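Long-range contacts in arylamine n-acetyltransferase (Mycobacterium smegmatis, PDB 1W5R), which catalyses transfer of an acetyl group, typically carried by acetyl-coenzyme A, to the amino nitrogen of arylamines: residues T27-V32 with T139-L144; D45-I50 with A270-V275; L87-E92 with V118-A123; R93-V98 with P109-N114; T209-A214 with Y222-R227. The protein carries 1 engineered substitution. One frame throughout, in Å; residues are numbered along the deposited sequence.

In the fold
Contacts 3 and 4, both partly buried, hold the same two antiparallel strands, 90-98 and 111-119, at successive places: contact 3 at an outer end with regular pairing, contact 4 nearer the centre, with many side-chain bonds and a bulge that includes a probable catalytic histidine. Contacts 1, 2 and 5 are buried. Contact 1 packs helix 25-38 on the edge of that same sheet and touches contact 3 through Ile31 with Leu87 and Leu28 with Phe89. Across the chain's centre, contact 5 is a hairpin of the second sheet and touches contact 2, where two helix ends meet. Contacts 2, 4 and 5 each use an arginine to bind oxygen, whereas contact 1 relies on a proline ring and waters.

Contact 1: residues T27-V32 with T139-L144; sequences TLHAIV and TSPIRL
Pro141 lies against three residues of helix 25-38, Leu28, His29 and Val32, and the dense part of the contact is built round its ring. Its CG stands over the centre of the His29 imidazole, 3.6 Å from the ring centroid and only 7° off the normal, a CH-pi contact in which weakly polarised proline hydrogens meet an aromatic face. With CG anti to its own carbonyl carbon (chi1 -76°), the imidazole is carried to the proline. On the proline's other flank Leu28 CD2 slides past Pro141 CB at 3.7 Å. Val32 adds a third contact: its CG2 is 4.1 Å from Pro141 CD, while CG1 rests 3.6 Å from Thr139 O. The branched and aliphatic side chains suit this buried side, which continues onto Val129 of strand 127-129.

The partly exposed flank at His29 is looser and wet. One water bridges the backbones, donating to His29 O at 2.7 Å and to Thr139 O at 2.8 Å. A second lies at the edge of the imidazole, in its plane, and joins His29 ND1 to Ser140 OG; Ser140 OG is also bonded to Arg153 N, so the small hydroxyl serves two partners.

Here a helix of the N-terminal helical region of the arylamine N-acetyltransferase fold packs on the approach to edge strand 142-143 of the eight-stranded antiparallel sheet.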
# COMPACT_ATOMS: atom_id res chain seq x y z
N THR A 27 -24.49 -11.06 -20.69
CA THR A 27 -23.24 -11.72 -21.07
C THR A 27 -22.13 -10.68 -21.29
O THR A 27 -21.00 -10.90 -20.87
CB THR A 27 -23.42 -12.57 -22.34
OG1 THR A 27 -24.31 -13.65 -22.06
CG2 THR A 27 -22.08 -13.15 -22.81
N LEU A 28 -22.48 -9.57 -21.94
CA LEU A 28 -21.50 -8.52 -22.20
C LEU A 28 -20.90 -8.01 -20.90
O LEU A 28 -19.67 -7.88 -20.77
CB LEU A 28 -22.12 -7.39 -23.02
CG LEU A 28 -21.14 -6.34 -23.59
CD1 LEU A 28 -20.11 -6.97 -24.52
CD2 LEU A 28 -21.93 -5.26 -24.30
N HIS A 29 -21.75 -7.76 -19.90
CA HIS A 29 -21.27 -7.36 -18.57
C HIS A 29 -20.37 -8.43 -17.94
O HIS A 29 -19.30 -8.13 -17.40
CB HIS A 29 -22.45 -7.05 -17.65
CG HIS A 29 -23.10 -5.74 -17.91
ND1 HIS A 29 -22.77 -4.59 -17.22
CD2 HIS A 29 -24.06 -5.38 -18.79
CE1 HIS A 29 -23.50 -3.59 -17.66
NE2 HIS A 29 -24.30 -4.04 -18.61
N ALA A 30 -20.79 -9.68 -18.00
CA ALA A 30 -20.04 -10.77 -17.37
C ALA A 30 -18.67 -10.96 -18.02
O ALA A 30 -17.68 -11.17 -17.32
CB ALA A 30 -20.84 -12.08 -17.41
N ILE A 31 -18.63 -10.89 -19.35
CA ILE A 31 -17.37 -11.07 -20.07
C ILE A 31 -16.38 -9.93 -19.77
O ILE A 31 -15.22 -10.20 -19.50
CB ILE A 31 -17.60 -11.23 -21.59
CG1 ILE A 31 -18.24 -12.59 -21.87
CG2 ILE A 31 -16.28 -11.08 -22.36
CD1 ILE A 31 -18.46 -12.88 -23.34
N VAL A 32 -16.85 -8.69 -19.80
CA VAL A 32 -15.98 -7.54 -19.48
C VAL A 32 -15.38 -7.72 -18.08
O VAL A 32 -14.17 -7.56 -17.88
CB VAL A 32 -16.74 -6.19 -19.62
CG1 VAL A 32 -15.95 -5.01 -19.01
CG2 VAL A 32 -17.07 -5.90 -21.08
N THR A 139 -14.86 -0.96 -16.67
CA THR A 139 -15.11 -2.27 -16.08
C THR A 139 -16.55 -2.74 -16.30
O THR A 139 -16.95 -3.80 -15.79
CB THR A 139 -14.78 -2.26 -14.58
OG1 THR A 139 -15.63 -1.31 -13.91
CG2 THR A 139 -13.28 -1.91 -14.37
N SER A 140 -17.28 -1.96 -17.09
CA SER A 140 -18.61 -2.34 -17.59
C SER A 140 -18.69 -1.85 -19.02
O SER A 140 -18.02 -0.88 -19.37
CB SER A 140 -19.73 -1.62 -16.82
OG SER A 140 -19.65 -1.84 -15.43
N PRO A 141 -19.56 -2.46 -19.84
CA PRO A 141 -19.95 -1.78 -21.06
C PRO A 141 -20.81 -0.58 -20.67
O PRO A 141 -21.54 -0.66 -19.67
CB PRO A 141 -20.81 -2.83 -21.78
CG PRO A 141 -21.33 -3.70 -20.73
CD PRO A 141 -20.28 -3.74 -19.65
N ILE A 142 -20.73 0.51 -21.41
CA ILE A 142 -21.63 1.65 -21.18
C ILE A 142 -22.33 1.99 -22.47
O ILE A 142 -21.87 1.60 -23.55
CB ILE A 142 -20.91 2.89 -20.57
CG1 ILE A 142 -19.92 3.52 -21.57
CG2 ILE A 142 -20.24 2.54 -19.24
CD1 ILE A 142 -19.32 4.84 -21.10
N ARG A 143 -23.45 2.69 -22.38
CA ARG A 143 -24.16 3.09 -23.59
C ARG A 143 -23.32 4.10 -24.36
O ARG A 143 -22.83 5.05 -23.78
CB ARG A 143 -25.55 3.65 -23.28
CG ARG A 143 -26.46 2.69 -22.53
CD ARG A 143 -27.91 3.16 -22.51
NE ARG A 143 -28.00 4.57 -22.15
CZ ARG A 143 -27.90 5.04 -20.90
NH1 ARG A 143 -27.70 4.21 -19.89
NH2 ARG A 143 -28.00 6.35 -20.67
N LEU A 144 -23.13 3.89 -25.65
CA LEU A 144 -22.38 4.84 -26.47
C LEU A 144 -23.36 5.97 -26.81
O LEU A 144 -23.98 6.04 -27.88
CB LEU A 144 -21.81 4.14 -27.73
CG LEU A 144 -20.73 4.89 -28.52
CD1 LEU A 144 -20.21 6.09 -27.73
CD2 LEU A 144 -19.58 3.96 -28.87
O HOH W 1 -18.98 -5.59 -16.50
O HOH W 2 -20.93 -4.38 -15.21

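Contact 2: residues D45-I50 with A270-V275; sequences DPLLGI and ARVAEV
Arg271 reaches across to the end of helix 44-47 and meets Leu47 with both its polar and its apolar parts. The polar link is direct: Arg271 NE donates to Leu47 O at 2.9 Å, nearly straight at 170°, with the oxygen in the guanidinium plane although the donor is tilted from the carbonyl plane. A bend at chi2 (55°) turns the arginine chain so that NE faces this carbonyl. A water accepts from Arg271 NH2 at 2.9 Å and lies close to the same Leu47 O. The remaining arm makes a salt bridge within its own segment, Arg271 NH1 to Glu274 OE1 at 2.9 Å. Three partners thus fix the rotation of the guanidinium.

Carbon contacts flank the arginine. Leu47 CD1 is 3.6 Å from Arg271 NE and 3.9 Å from Val275 CG2, while Val275 CG1 covers a guanidinium face towards its rim. Leu47 CD2 reaches Val272 CG2 at 4.2 Å, and Leu48 CD2 slides along Arg271 CB at 3.8 Å. The leucines suit their places because their branches lie along the arginine's methylenes, and the valines because they cover Leu47 and a guanidinium face.

Helix 44-47 ends in a Schellman motif, with Ile50 N bonded to Asp45 O and Gly49 N to Pro46 O; Gly49, at positive phi, is its C-prime residue. Leu47 O is the carbonyl that Arg271 meets. A carbonyl in a last helical turn probably carries extra negative polarisation, so a cation is well matched to Leu47 O, and Glu274 would help balance that cation's charge.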
# COMPACT_ATOMS: atom_id res chain seq x y z
N ASP A 45 6.39 -6.78 -24.36
CA ASP A 45 6.94 -6.93 -25.71
C ASP A 45 7.59 -5.62 -26.20
O ASP A 45 8.78 -5.61 -26.47
CB ASP A 45 5.90 -7.46 -26.71
CG ASP A 45 5.73 -8.98 -26.63
OD1 ASP A 45 6.37 -9.64 -25.77
OD2 ASP A 45 4.94 -9.52 -27.44
N PRO A 46 6.82 -4.51 -26.31
CA PRO A 46 7.48 -3.26 -26.77
C PRO A 46 8.63 -2.82 -25.88
O PRO A 46 9.60 -2.26 -26.38
CB PRO A 46 6.37 -2.21 -26.75
CG PRO A 46 5.11 -2.92 -26.53
CD PRO A 46 5.36 -4.35 -26.15
N LEU A 47 8.50 -3.05 -24.57
CA LEU A 47 9.61 -2.72 -23.65
C LEU A 47 10.91 -3.42 -24.07
O LEU A 47 12.00 -2.82 -24.01
CB LEU A 47 9.24 -3.09 -22.20
CG LEU A 47 10.33 -2.82 -21.14
CD1 LEU A 47 10.61 -1.34 -20.99
CD2 LEU A 47 9.95 -3.44 -19.81
N LEU A 48 10.77 -4.66 -24.53
CA LEU A 48 11.90 -5.51 -24.88
C LEU A 48 12.25 -5.41 -26.37
O LEU A 48 13.04 -6.22 -26.88
CB LEU A 48 11.62 -6.96 -24.48
CG LEU A 48 11.57 -7.14 -22.96
CD1 LEU A 48 10.86 -8.43 -22.59
CD2 LEU A 48 12.98 -7.10 -22.36
N GLY A 49 11.65 -4.45 -27.06
CA GLY A 49 11.95 -4.24 -28.49
C GLY A 49 11.23 -5.19 -29.43
O GLY A 49 11.61 -5.34 -30.60
N ILE A 50 10.18 -5.84 -28.93
CA ILE A 50 9.35 -6.72 -29.75
C ILE A 50 8.09 -5.94 -30.16
O ILE A 50 7.25 -5.63 -29.30
CB ILE A 50 8.94 -8.00 -28.98
CG1 ILE A 50 10.18 -8.76 -28.47
CG2 ILE A 50 8.08 -8.90 -29.84
CD1 ILE A 50 9.89 -9.75 -27.35
N ALA A 270 17.20 -7.11 -16.42
CA ALA A 270 18.07 -5.97 -16.72
C ALA A 270 17.34 -4.82 -17.42
O ALA A 270 17.62 -3.66 -17.16
CB ALA A 270 19.29 -6.41 -17.55
N ARG A 271 16.40 -5.14 -18.30
CA ARG A 271 15.67 -4.09 -18.99
C ARG A 271 14.68 -3.40 -18.04
O ARG A 271 14.51 -2.19 -18.08
CB ARG A 271 14.95 -4.65 -20.21
CG ARG A 271 14.08 -3.65 -20.97
CD ARG A 271 14.84 -2.39 -21.43
NE ARG A 271 13.96 -1.55 -22.24
CZ ARG A 271 14.05 -0.23 -22.36
NH1 ARG A 271 14.99 0.46 -21.71
NH2 ARG A 271 13.16 0.41 -23.12
N VAL A 272 14.03 -4.20 -17.21
CA VAL A 272 13.15 -3.64 -16.18
C VAL A 272 13.94 -2.71 -15.25
O VAL A 272 13.44 -1.65 -14.86
CB VAL A 272 12.42 -4.77 -15.43
CG1 VAL A 272 11.70 -4.23 -14.20
CG2 VAL A 272 11.42 -5.42 -16.36
N ALA A 273 15.18 -3.08 -14.92
CA ALA A 273 16.02 -2.20 -14.10
C ALA A 273 16.17 -0.81 -14.70
O ALA A 273 16.11 0.19 -13.99
CB ALA A 273 17.38 -2.84 -13.86
N GLU A 274 16.32 -0.73 -16.03
CA GLU A 274 16.51 0.55 -16.73
C GLU A 274 15.31 1.49 -16.62
O GLU A 274 15.45 2.71 -16.72
CB GLU A 274 16.79 0.32 -18.22
CG GLU A 274 18.16 -0.28 -18.48
CD GLU A 274 18.45 -0.54 -19.95
OE1 GLU A 274 17.53 -0.52 -20.79
OE2 GLU A 274 19.64 -0.78 -20.26
N VAL A 275 14.13 0.90 -16.42
CA VAL A 275 12.88 1.67 -16.47
C VAL A 275 12.13 1.74 -15.12
O VAL A 275 10.94 2.03 -15.09
CB VAL A 275 11.94 1.17 -17.61
CG1 VAL A 275 12.63 1.31 -18.96
CG2 VAL A 275 11.49 -0.25 -17.38
O HOH W 3 11.65 -0.36 -25.46

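Contact 3: residues L87-E92 with V118-A123; sequences LGFEVE and VAVPGA
Phe89 turns its ring to Val118 and Val120 because its CG lies anti to the carbonyl carbon (chi1 -66°), while Val118 extends CG1 to meet it. The ring is touched along one side: Val118 CG1 lies 3.8 Å from Phe89 CD2, approaching obliquely, and Val120 CG1 is 3.9 Å from Phe89 CE2, these two side chains lying side by side. Ala119 O lies in the ring plane at its edge, where the weakly positive C-H rim suits an oxygen. Glu90 folds at chi2 (-106°), which brings OE1 within 3.9 Å of Ala119 CB; its charged end is held by a salt bridge to Arg126, and the small alanine fits beside the bent chain.

Glu90 and Ala119 form an antiparallel hydrogen-bonded pair. Glu90 N donates to Ala119 O at 3.0 Å, and Ala119 N returns a bond to Glu90 O at 2.8 Å, both in the carbonyl planes. Val91 and Val118 continue the pairing as a non-hydrogen-bonded pair; toward Gly88 the chains part, and Pro121 CD touches Gly88 O at 3.7 Å. Gly88 takes positive phi in the Schellman motif that closes helix 73-87, where a CB would press on the carbonyl O of Leu87, which suits glycine.

The pairing starts strand 90-98 beside the end of strand 111-119. Phe89, Val91 and Val118 all pack on Leu84 of helix 73-87, and Phe89 also meets Leu28 of helix 25-38.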
# COMPACT_ATOMS: atom_id res chain seq x y z
N LEU A 87 -19.42 -14.80 -30.75
CA LEU A 87 -20.57 -15.09 -29.90
C LEU A 87 -21.90 -14.57 -30.44
O LEU A 87 -22.96 -15.00 -29.95
CB LEU A 87 -20.33 -14.60 -28.46
CG LEU A 87 -19.31 -15.38 -27.62
CD1 LEU A 87 -18.99 -14.69 -26.30
CD2 LEU A 87 -19.77 -16.81 -27.34
N GLY A 88 -21.87 -13.66 -31.41
CA GLY A 88 -23.08 -13.15 -32.05
C GLY A 88 -23.36 -11.66 -31.91
O GLY A 88 -24.35 -11.15 -32.46
N PHE A 89 -22.49 -10.95 -31.18
CA PHE A 89 -22.59 -9.49 -31.10
C PHE A 89 -22.14 -8.85 -32.40
O PHE A 89 -21.36 -9.44 -33.15
CB PHE A 89 -21.70 -8.95 -29.98
CG PHE A 89 -22.12 -9.36 -28.60
CD1 PHE A 89 -21.56 -10.47 -27.99
CD2 PHE A 89 -23.07 -8.62 -27.90
CE1 PHE A 89 -21.93 -10.84 -26.70
CE2 PHE A 89 -23.45 -8.98 -26.62
CZ PHE A 89 -22.89 -10.08 -26.01
N GLU A 90 -22.62 -7.64 -32.68
CA GLU A 90 -22.12 -6.88 -33.81
C GLU A 90 -21.08 -5.90 -33.30
O GLU A 90 -21.35 -5.14 -32.36
CB GLU A 90 -23.24 -6.17 -34.56
CG GLU A 90 -22.83 -5.63 -35.92
CD GLU A 90 -22.67 -4.12 -35.92
OE1 GLU A 90 -23.67 -3.42 -35.63
OE2 GLU A 90 -21.56 -3.64 -36.22
N VAL A 91 -19.90 -5.94 -33.90
CA VAL A 91 -18.74 -5.23 -33.36
C VAL A 91 -18.11 -4.33 -34.41
O VAL A 91 -17.79 -4.78 -35.53
CB VAL A 91 -17.66 -6.22 -32.83
CG1 VAL A 91 -16.47 -5.46 -32.20
CG2 VAL A 91 -18.25 -7.22 -31.84
N GLU A 92 -17.93 -3.06 -34.07
CA GLU A 92 -17.09 -2.15 -34.86
C GLU A 92 -15.87 -1.77 -34.03
O GLU A 92 -15.98 -1.58 -32.80
CB GLU A 92 -17.87 -0.91 -35.29
CG GLU A 92 -18.98 -1.28 -36.29
CD GLU A 92 -19.87 -0.12 -36.68
OE1 GLU A 92 -20.01 0.84 -35.90
OE2 GLU A 92 -20.45 -0.19 -37.79
N VAL A 118 -20.27 -1.91 -29.70
CA VAL A 118 -20.90 -3.23 -29.71
C VAL A 118 -22.42 -3.11 -29.70
O VAL A 118 -22.98 -2.35 -28.92
CB VAL A 118 -20.42 -4.08 -28.50
CG1 VAL A 118 -21.05 -5.46 -28.47
CG2 VAL A 118 -18.90 -4.20 -28.49
N ALA A 119 -23.07 -3.86 -30.58
CA ALA A 119 -24.53 -3.94 -30.61
C ALA A 119 -24.98 -5.35 -30.25
O ALA A 119 -24.35 -6.33 -30.66
CB ALA A 119 -25.06 -3.54 -31.98
N VAL A 120 -26.06 -5.44 -29.48
CA VAL A 120 -26.78 -6.72 -29.36
C VAL A 120 -27.71 -6.89 -30.57
O VAL A 120 -28.32 -5.91 -31.01
CB VAL A 120 -27.59 -6.84 -28.04
CG1 VAL A 120 -26.68 -6.84 -26.82
CG2 VAL A 120 -28.64 -5.75 -27.93
N PRO A 121 -27.79 -8.12 -31.12
CA PRO A 121 -28.70 -8.44 -32.23
C PRO A 121 -30.08 -7.74 -32.21
O PRO A 121 -30.61 -7.42 -33.27
CB PRO A 121 -28.87 -9.97 -32.13
CG PRO A 121 -27.83 -10.44 -31.11
CD PRO A 121 -26.98 -9.28 -30.72
N GLY A 122 -30.63 -7.49 -31.02
CA GLY A 122 -31.85 -6.69 -30.87
C GLY A 122 -31.53 -5.23 -30.60
O GLY A 122 -31.39 -4.81 -29.45
N ALA A 123 -31.44 -4.45 -31.68
CA ALA A 123 -30.81 -3.12 -31.69
C ALA A 123 -31.31 -2.08 -30.67
O ALA A 123 -32.10 -1.19 -31.01
CB ALA A 123 -30.87 -2.52 -33.12

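Contact 4: residues R93-V98 with P109-N114; sequences RLSGRV and PAQTHN
Gly96 O is gripped by two successive amides of the opposite strand: His113 N at 3.0 Å and, more weakly, Thr112 N, also at 3.0 Å but with a strongly bent N-H...O angle of 130°. Two residues facing one make a classic beta bulge. Gly96 N completes the pair by donating to His113 O at 3.0 Å, though from well above that carbonyl's plane. Glycine suits the site because it adds no side chain to the face where His113 projects.

Side chains add bonds on either side of the bulge. Ser95 OG, set between its backbone N and carbonyl carbon (chi1 64°), donates to Gln111 OE1 at 2.7 Å, and it is also bonded by Arg187 NE. Asn114 ND2 gives a straight bond (171°) to Leu94 O at 2.9 Å, with the oxygen in the amide plane. Arg97, extended from CG to NE, donates through NH1 to Pro109 O at 2.9 Å, in both the carbonyl and guanidinium planes, while Gln111 CG stands over the centre of its guanidinium face. Near the loop that joins the strands a water accepts from Val98 N, donates to Ala110 O and meets Thr112 OG1, bridging chains that have spread apart.

His113 NE2 is bonded to Asp130 OD2, and its side chain touches Gln73, the engineered residue; this is consistent with the Cys-His-Asp triad of the family, with glutamine in the cysteine's place. Both backbone polar atoms of His113 are engaged by Gly96, so the bulge probably helps to position the imidazole.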
# COMPACT_ATOMS: atom_id res chain seq x y z
N ARG A 93 -14.70 -1.72 -34.68
CA ARG A 93 -13.47 -1.30 -34.03
C ARG A 93 -13.23 0.18 -34.24
O ARG A 93 -13.21 0.67 -35.37
CB ARG A 93 -12.26 -2.08 -34.55
CG ARG A 93 -12.15 -3.53 -34.08
CD ARG A 93 -13.20 -4.45 -34.73
NE ARG A 93 -12.87 -5.85 -34.49
CZ ARG A 93 -13.60 -6.89 -34.89
NH1 ARG A 93 -14.73 -6.70 -35.57
NH2 ARG A 93 -13.19 -8.12 -34.61
N LEU A 94 -13.07 0.91 -33.14
CA LEU A 94 -12.83 2.34 -33.24
C LEU A 94 -11.42 2.68 -32.79
O LEU A 94 -10.80 1.90 -32.05
CB LEU A 94 -13.83 3.10 -32.37
CG LEU A 94 -15.32 2.73 -32.53
CD1 LEU A 94 -16.20 3.60 -31.64
CD2 LEU A 94 -15.77 2.86 -33.98
N SER A 95 -10.93 3.82 -33.25
CA SER A 95 -9.65 4.37 -32.80
C SER A 95 -9.84 5.67 -32.03
O SER A 95 -10.84 6.38 -32.21
CB SER A 95 -8.71 4.61 -34.00
OG SER A 95 -9.26 5.59 -34.86
N GLY A 96 -8.87 5.97 -31.17
CA GLY A 96 -8.92 7.20 -30.39
C GLY A 96 -7.56 7.75 -30.02
O GLY A 96 -6.52 7.13 -30.27
N ARG A 97 -7.58 8.94 -29.42
CA ARG A 97 -6.39 9.70 -29.04
C ARG A 97 -6.43 9.85 -27.53
O ARG A 97 -7.48 10.22 -26.97
CB ARG A 97 -6.43 11.09 -29.67
CG ARG A 97 -6.63 11.10 -31.19
CD ARG A 97 -6.64 12.52 -31.73
NE ARG A 97 -7.07 12.54 -33.12
CZ ARG A 97 -6.24 12.37 -34.16
NH1 ARG A 97 -4.94 12.19 -33.97
NH2 ARG A 97 -6.73 12.40 -35.39
N VAL A 98 -5.32 9.57 -26.86
CA VAL A 98 -5.30 9.61 -25.39
C VAL A 98 -4.99 11.02 -24.91
O VAL A 98 -3.98 11.61 -25.26
CB VAL A 98 -4.30 8.56 -24.81
CG1 VAL A 98 -4.22 8.65 -23.26
CG2 VAL A 98 -4.69 7.16 -25.24
N PRO A 109 -2.91 14.65 -29.75
CA PRO A 109 -2.19 13.37 -29.67
C PRO A 109 -2.41 12.49 -30.90
O PRO A 109 -3.41 12.63 -31.60
CB PRO A 109 -2.80 12.68 -28.43
CG PRO A 109 -3.69 13.72 -27.79
CD PRO A 109 -4.08 14.69 -28.85
N ALA A 110 -1.48 11.57 -31.14
CA ALA A 110 -1.66 10.52 -32.14
C ALA A 110 -2.84 9.61 -31.80
O ALA A 110 -3.26 9.54 -30.63
CB ALA A 110 -0.38 9.69 -32.26
N GLN A 111 -3.36 8.93 -32.82
CA GLN A 111 -4.34 7.88 -32.59
C GLN A 111 -3.56 6.67 -32.09
O GLN A 111 -2.85 6.01 -32.85
CB GLN A 111 -5.10 7.53 -33.88
CG GLN A 111 -6.01 8.64 -34.38
CD GLN A 111 -6.66 8.25 -35.68
OE1 GLN A 111 -7.33 7.21 -35.76
NE2 GLN A 111 -6.46 9.06 -36.71
N THR A 112 -3.68 6.41 -30.78
CA THR A 112 -2.93 5.32 -30.15
C THR A 112 -3.82 4.35 -29.38
O THR A 112 -3.34 3.42 -28.72
CB THR A 112 -1.88 5.85 -29.17
OG1 THR A 112 -2.55 6.48 -28.08
CG2 THR A 112 -0.92 6.82 -29.83
N HIS A 113 -5.13 4.58 -29.43
CA HIS A 113 -6.06 3.72 -28.70
C HIS A 113 -7.04 3.04 -29.66
O HIS A 113 -7.25 3.51 -30.79
CB HIS A 113 -6.81 4.52 -27.63
CG HIS A 113 -7.49 3.68 -26.59
ND1 HIS A 113 -7.04 2.43 -26.22
CD2 HIS A 113 -8.57 3.92 -25.81
CE1 HIS A 113 -7.83 1.93 -25.29
NE2 HIS A 113 -8.77 2.82 -25.02
N ASN A 114 -7.61 1.94 -29.19
CA ASN A 114 -8.55 1.12 -29.97
C ASN A 114 -9.60 0.68 -28.97
O ASN A 114 -9.25 0.16 -27.90
CB ASN A 114 -7.78 -0.07 -30.58
CG ASN A 114 -8.66 -1.16 -31.19
OD1 ASN A 114 -8.30 -2.33 -31.13
ND2 ASN A 114 -9.79 -0.79 -31.81
O HOH W 4 -2.72 9.17 -28.02

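Contact 5: residues T209-A214 with Y222-R227; sequences TGLTVA and YNLRGR
Arg225 reaches across to Thr212 and the residues just before its strand, its CG anti to the backbone N (chi1 179°) and the chain bent at chi2 (64°). NH1 donates to Thr212 OG1 at 2.9 Å, with the hydroxyl in the guanidinium plane, and Gly210 CA lies under one face, 3.4 Å from NH2. Without a side chain, Gly210 lets the flat group come this close. The arginine has further partners: NE forms a salt bridge with the C-terminal carboxylate of Thr278, and NH1 also reaches His206 O.

Strands 212-216 and 220-225 form an antiparallel beta hairpin within the five-stranded sheet, in which Val213 and Leu224 make a hydrogen-bonded pair. Leu224 N meets Val213 O at 2.7 Å, nearly head-on, and Val213 N returns a bond to Leu224 O at 3.0 Å.

Leu224 and Leu211 supply the apolar face. Leu224 CD2 touches Leu211 CD2 at 4.0 Å and lies beside Val213 CB at 4.1 Å; both leucines pack on Val248 of helix 245-255, a buried place that suits their branched ends. Leu211 O meanwhile accepts from Gly226 N at 2.9 Å, and Gly226 adopts the positive phi that glycine allows as the chain leaves the strand.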
# COMPACT_ATOMS: atom_id res chain seq x y z
N THR A 209 9.24 3.37 -23.57
CA THR A 209 10.22 3.95 -22.63
C THR A 209 10.11 3.48 -21.19
O THR A 209 10.93 3.85 -20.33
CB THR A 209 10.15 5.50 -22.63
OG1 THR A 209 8.84 5.92 -22.24
CG2 THR A 209 10.49 6.07 -24.01
N GLY A 210 9.08 2.70 -20.89
CA GLY A 210 8.91 2.18 -19.55
C GLY A 210 7.99 0.99 -19.54
O GLY A 210 7.59 0.50 -20.61
N LEU A 211 7.64 0.55 -18.33
CA LEU A 211 6.88 -0.66 -18.09
C LEU A 211 5.54 -0.31 -17.45
O LEU A 211 5.51 0.34 -16.40
CB LEU A 211 7.66 -1.55 -17.11
CG LEU A 211 6.91 -2.75 -16.52
CD1 LEU A 211 6.77 -3.85 -17.55
CD2 LEU A 211 7.61 -3.29 -15.28
N THR A 212 4.44 -0.76 -18.07
CA THR A 212 3.11 -0.60 -17.48
C THR A 212 2.44 -1.96 -17.42
O THR A 212 2.35 -2.66 -18.44
CB THR A 212 2.20 0.34 -18.29
OG1 THR A 212 2.76 1.66 -18.30
CG2 THR A 212 0.79 0.39 -17.70
N VAL A 213 1.98 -2.34 -16.23
CA VAL A 213 1.25 -3.58 -16.03
C VAL A 213 0.02 -3.26 -15.19
O VAL A 213 0.11 -2.49 -14.23
CB VAL A 213 2.14 -4.66 -15.33
CG1 VAL A 213 1.40 -5.99 -15.23
CG2 VAL A 213 3.44 -4.86 -16.08
N ALA A 214 -1.14 -3.81 -15.54
CA ALA A 214 -2.34 -3.48 -14.77
C ALA A 214 -3.34 -4.62 -14.76
O ALA A 214 -3.31 -5.49 -15.63
CB ALA A 214 -2.99 -2.20 -15.29
N TYR A 222 -5.34 -2.00 -10.13
CA TYR A 222 -3.90 -2.13 -9.92
C TYR A 222 -3.17 -1.61 -11.13
O TYR A 222 -3.45 -2.02 -12.25
CB TYR A 222 -3.53 -3.61 -9.72
CG TYR A 222 -4.16 -4.20 -8.49
CD1 TYR A 222 -5.46 -4.71 -8.54
CD2 TYR A 222 -3.47 -4.25 -7.28
CE1 TYR A 222 -6.04 -5.26 -7.41
CE2 TYR A 222 -4.05 -4.80 -6.14
CZ TYR A 222 -5.33 -5.31 -6.21
OH TYR A 222 -5.93 -5.84 -5.08
N ASN A 223 -2.23 -0.68 -10.90
CA ASN A 223 -1.46 -0.13 -12.00
C ASN A 223 -0.00 0.05 -11.63
O ASN A 223 0.32 0.89 -10.77
CB ASN A 223 -2.01 1.20 -12.50
CG ASN A 223 -1.35 1.62 -13.79
OD1 ASN A 223 -1.54 0.98 -14.81
ND2 ASN A 223 -0.52 2.64 -13.74
N LEU A 224 0.85 -0.74 -12.27
CA LEU A 224 2.29 -0.69 -12.06
C LEU A 224 2.93 0.12 -13.18
O LEU A 224 2.70 -0.18 -14.35
CB LEU A 224 2.85 -2.11 -12.09
CG LEU A 224 4.37 -2.29 -11.95
CD1 LEU A 224 4.79 -2.05 -10.49
CD2 LEU A 224 4.83 -3.67 -12.40
N ARG A 225 3.68 1.16 -12.83
CA ARG A 225 4.55 1.83 -13.79
C ARG A 225 5.95 1.74 -13.21
O ARG A 225 6.21 2.27 -12.12
CB ARG A 225 4.13 3.29 -14.01
CG ARG A 225 5.00 4.09 -14.99
CD ARG A 225 4.92 3.51 -16.41
NE ARG A 225 5.83 4.21 -17.32
CZ ARG A 225 5.87 4.03 -18.64
NH1 ARG A 225 5.05 3.17 -19.22
NH2 ARG A 225 6.74 4.73 -19.37
N GLY A 226 6.85 1.06 -13.90
CA GLY A 226 8.21 0.89 -13.36
C GLY A 226 8.17 0.20 -12.00
O GLY A 226 7.57 -0.86 -11.85
N ARG A 227 8.82 0.80 -10.99
CA ARG A 227 8.85 0.25 -9.63
C ARG A 227 7.61 0.57 -8.77
O ARG A 227 7.48 0.07 -7.65
CB ARG A 227 10.07 0.78 -8.87
CG ARG A 227 9.95 2.25 -8.53
CD ARG A 227 11.04 2.69 -7.56
NE ARG A 227 12.32 2.95 -8.20
CZ ARG A 227 13.48 2.35 -7.89
NH1 ARG A 227 13.53 1.40 -6.96
NH2 ARG A 227 14.58 2.71 -8.53